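Local coordinates for vacuolar protein-sorting-associated protein 25 (Homo sapiens, PDB 3HTU) that serves as a subunit of the ESCRT-II complex, which sorts endosomal cargo into multivesicular bodies, here represented by its C-terminal winged-helix domain, at residues 28-36 / 46-56. Sequence-based numbering, arbitrary orientation.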
# COMPACT_ATOMS: atom_id res chain seq x y z
N PHE A 28 1.24 -3.30 -4.65
CA PHE A 28 0.34 -2.37 -3.97
C PHE A 28 0.99 -0.99 -3.87
O PHE A 28 2.18 -0.90 -3.64
CB PHE A 28 0.02 -2.86 -2.55
CG PHE A 28 -0.71 -4.17 -2.48
CD1 PHE A 28 -0.01 -5.38 -2.41
CD2 PHE A 28 -2.10 -4.21 -2.47
CE1 PHE A 28 -0.66 -6.57 -2.34
CE2 PHE A 28 -2.76 -5.41 -2.40
CZ PHE A 28 -2.05 -6.59 -2.33
N THR A 29 0.23 0.09 -4.06
CA THR A 29 0.73 1.41 -3.67
C THR A 29 0.74 1.46 -2.14
O THR A 29 0.03 0.71 -1.48
CB THR A 29 -0.09 2.59 -4.30
OG1 THR A 29 -1.44 2.59 -3.81
CG2 THR A 29 -0.13 2.48 -5.84
N LEU A 30 1.58 2.32 -1.57
CA LEU A 30 1.55 2.52 -0.14
C LEU A 30 0.18 3.08 0.29
O LEU A 30 -0.40 2.63 1.28
CB LEU A 30 2.66 3.47 0.30
CG LEU A 30 4.12 3.07 0.13
CD1 LEU A 30 4.95 3.70 1.27
CD2 LEU A 30 4.32 1.58 0.09
N TYR A 31 -0.35 4.02 -0.49
CA TYR A 31 -1.66 4.62 -0.17
C TYR A 31 -2.76 3.58 -0.03
O TYR A 31 -3.49 3.60 0.95
CB TYR A 31 -2.06 5.67 -1.21
CG TYR A 31 -3.40 6.34 -0.94
CD1 TYR A 31 -3.51 7.39 -0.04
CD2 TYR A 31 -4.54 5.92 -1.62
CE1 TYR A 31 -4.75 8.03 0.19
CE2 TYR A 31 -5.79 6.53 -1.39
CZ TYR A 31 -5.88 7.58 -0.49
OH TYR A 31 -7.11 8.18 -0.28
N GLU A 32 -2.89 2.67 -1.00
CA GLU A 32 -4.02 1.74 -1.00
C GLU A 32 -3.98 0.73 0.14
O GLU A 32 -5.03 0.21 0.53
CB GLU A 32 -4.20 1.04 -2.34
CG GLU A 32 -3.27 -0.16 -2.56
CD GLU A 32 -3.49 -0.76 -3.91
OE1 GLU A 32 -2.55 -0.77 -4.71
OE2 GLU A 32 -4.63 -1.18 -4.18
N LEU A 33 -2.79 0.45 0.67
CA LEU A 33 -2.67 -0.41 1.85
C LEU A 33 -3.32 0.22 3.08
O LEU A 33 -3.86 -0.50 3.91
CB LEU A 33 -1.21 -0.76 2.17
CG LEU A 33 -0.57 -1.89 1.35
CD1 LEU A 33 0.92 -2.08 1.70
CD2 LEU A 33 -1.30 -3.23 1.49
N THR A 34 -3.24 1.54 3.19
CA THR A 34 -3.76 2.22 4.39
C THR A 34 -5.07 2.98 4.17
O THR A 34 -5.81 3.23 5.13
CB THR A 34 -2.71 3.16 5.00
OG1 THR A 34 -2.22 4.06 3.99
CG2 THR A 34 -1.56 2.33 5.61
N ASN A 35 -5.35 3.38 2.93
CA ASN A 35 -6.55 4.18 2.62
C ASN A 35 -7.42 3.60 1.51
O ASN A 35 -8.39 4.24 1.06
CB ASN A 35 -6.20 5.62 2.23
CG ASN A 35 -5.24 6.30 3.21
OD1 ASN A 35 -5.66 7.06 4.08
ND2 ASN A 35 -3.95 6.07 3.03
N GLY A 36 -7.10 2.39 1.06
CA GLY A 36 -7.86 1.74 -0.02
C GLY A 36 -9.18 1.15 0.45
O GLY A 36 -9.52 1.26 1.63
N GLY A 46 -5.64 3.43 7.91
CA GLY A 46 -5.33 4.67 8.62
C GLY A 46 -3.91 4.78 9.17
O GLY A 46 -3.49 5.86 9.57
N LEU A 47 -3.17 3.67 9.20
CA LEU A 47 -1.76 3.68 9.61
C LEU A 47 -1.01 4.76 8.82
O LEU A 47 -1.19 4.86 7.61
CB LEU A 47 -1.10 2.32 9.35
CG LEU A 47 -0.10 1.67 10.32
CD1 LEU A 47 1.00 0.95 9.55
CD2 LEU A 47 0.50 2.64 11.33
N ASP A 48 -0.21 5.56 9.51
CA ASP A 48 0.56 6.64 8.90
C ASP A 48 1.65 6.08 7.95
O ASP A 48 2.13 4.97 8.17
CB ASP A 48 1.19 7.54 9.99
CG ASP A 48 2.14 6.77 10.91
OD1 ASP A 48 1.67 5.97 11.75
OD2 ASP A 48 3.37 6.98 10.81
N GLU A 49 2.02 6.85 6.91
CA GLU A 49 3.02 6.38 5.94
C GLU A 49 4.34 6.04 6.61
O GLU A 49 4.99 5.05 6.26
CB GLU A 49 3.28 7.39 4.80
CG GLU A 49 3.80 6.73 3.48
CD GLU A 49 5.05 7.39 2.86
OE1 GLU A 49 5.28 7.19 1.65
OE2 GLU A 49 5.81 8.09 3.58
N ALA A 50 4.74 6.88 7.57
CA ALA A 50 6.04 6.73 8.23
C ALA A 50 6.18 5.37 8.91
O ALA A 50 7.20 4.71 8.77
CB ALA A 50 6.27 7.86 9.22
N THR A 51 5.15 4.96 9.64
CA THR A 51 5.15 3.70 10.37
C THR A 51 4.96 2.53 9.40
O THR A 51 5.55 1.47 9.60
CB THR A 51 4.06 3.69 11.46
OG1 THR A 51 4.27 4.79 12.37
CG2 THR A 51 4.10 2.39 12.25
N LEU A 52 4.14 2.73 8.37
CA LEU A 52 3.93 1.76 7.31
C LEU A 52 5.24 1.42 6.60
O LEU A 52 5.51 0.26 6.32
CB LEU A 52 2.92 2.29 6.29
CG LEU A 52 2.70 1.47 5.02
CD1 LEU A 52 1.94 0.19 5.38
CD2 LEU A 52 1.97 2.28 3.94
N LEU A 53 6.04 2.43 6.28
CA LEU A 53 7.35 2.19 5.68
C LEU A 53 8.30 1.38 6.57
O LEU A 53 9.04 0.52 6.06
CB LEU A 53 8.02 3.48 5.22
CG LEU A 53 7.69 3.80 3.76
CD1 LEU A 53 8.07 5.23 3.46
CD2 LEU A 53 8.33 2.80 2.77
N ARG A 54 8.30 1.65 7.87
CA ARG A 54 9.11 0.86 8.80
C ARG A 54 8.60 -0.59 8.94
O ARG A 54 9.39 -1.51 9.15
CB ARG A 54 9.21 1.55 10.17
CG ARG A 54 9.67 3.02 10.15
CD ARG A 54 11.20 3.22 10.18
NE ARG A 54 11.53 4.60 10.57
CZ ARG A 54 12.76 5.10 10.69
NH1 ARG A 54 13.84 4.35 10.45
NH2 ARG A 54 12.92 6.37 11.05
N ALA A 55 7.28 -0.78 8.83
CA ALA A 55 6.69 -2.11 8.81
C ALA A 55 7.19 -2.85 7.57
O ALA A 55 7.60 -4.01 7.65
CB ALA A 55 5.17 -2.03 8.79
N LEU A 56 7.15 -2.16 6.43
CA LEU A 56 7.54 -2.73 5.15
C LEU A 56 9.04 -3.01 5.06
O LEU A 56 9.45 -3.96 4.40
CB LEU A 56 7.13 -1.77 4.03
CG LEU A 56 5.80 -1.98 3.27
CD1 LEU A 56 4.82 -2.91 3.93
CD2 LEU A 56 5.16 -0.70 2.96
O HOH W 1 -0.35 5.50 5.29
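With CG turned away from its own carbonyl carbon (chi1 -65°), Leu30 sends its two methyls toward helix 49-56, while Leu52, its CG opposite the backbone N (chi1 174°), reaches back to meet it. The result is a knob-into-hole fit: Leu30 sits among Glu49, Leu52, Leu53 and Leu56. Its CD1 lies 3.7 Å from Leu53 CG, the two side chains crossing near a right angle; its CD2 passes Leu56 CD2 at 3.8 Å, and Leu52 CD2 lies 3.9 Å from Leu30 CB. Glu49 CG and OE1 both border Leu30 CD1, and OE1 is engaged by Arg74 in a salt bridge. One turn on, Thr34 splits its branches: CG2 packs 3.8 Å from Leu47 CB, and OG1 hydrogen-bonds to a water that donates to Leu47 O. Beside it, Gly46 N donates to Thr34 O (2.8 Å), nearly straight and on a carbonyl lone pair. The helices, crossing at 108°, are the second and third of the winged-helix fold; Val76 of strand 75-78 packs on Leu30, Leu33 and Leu56, and Ile14 of helix 7-19 on Leu52. Apolar contacts thus run from Leu30 to Thr34, where direct and water-mediated polar links to the loop entering helix 49-56 are added.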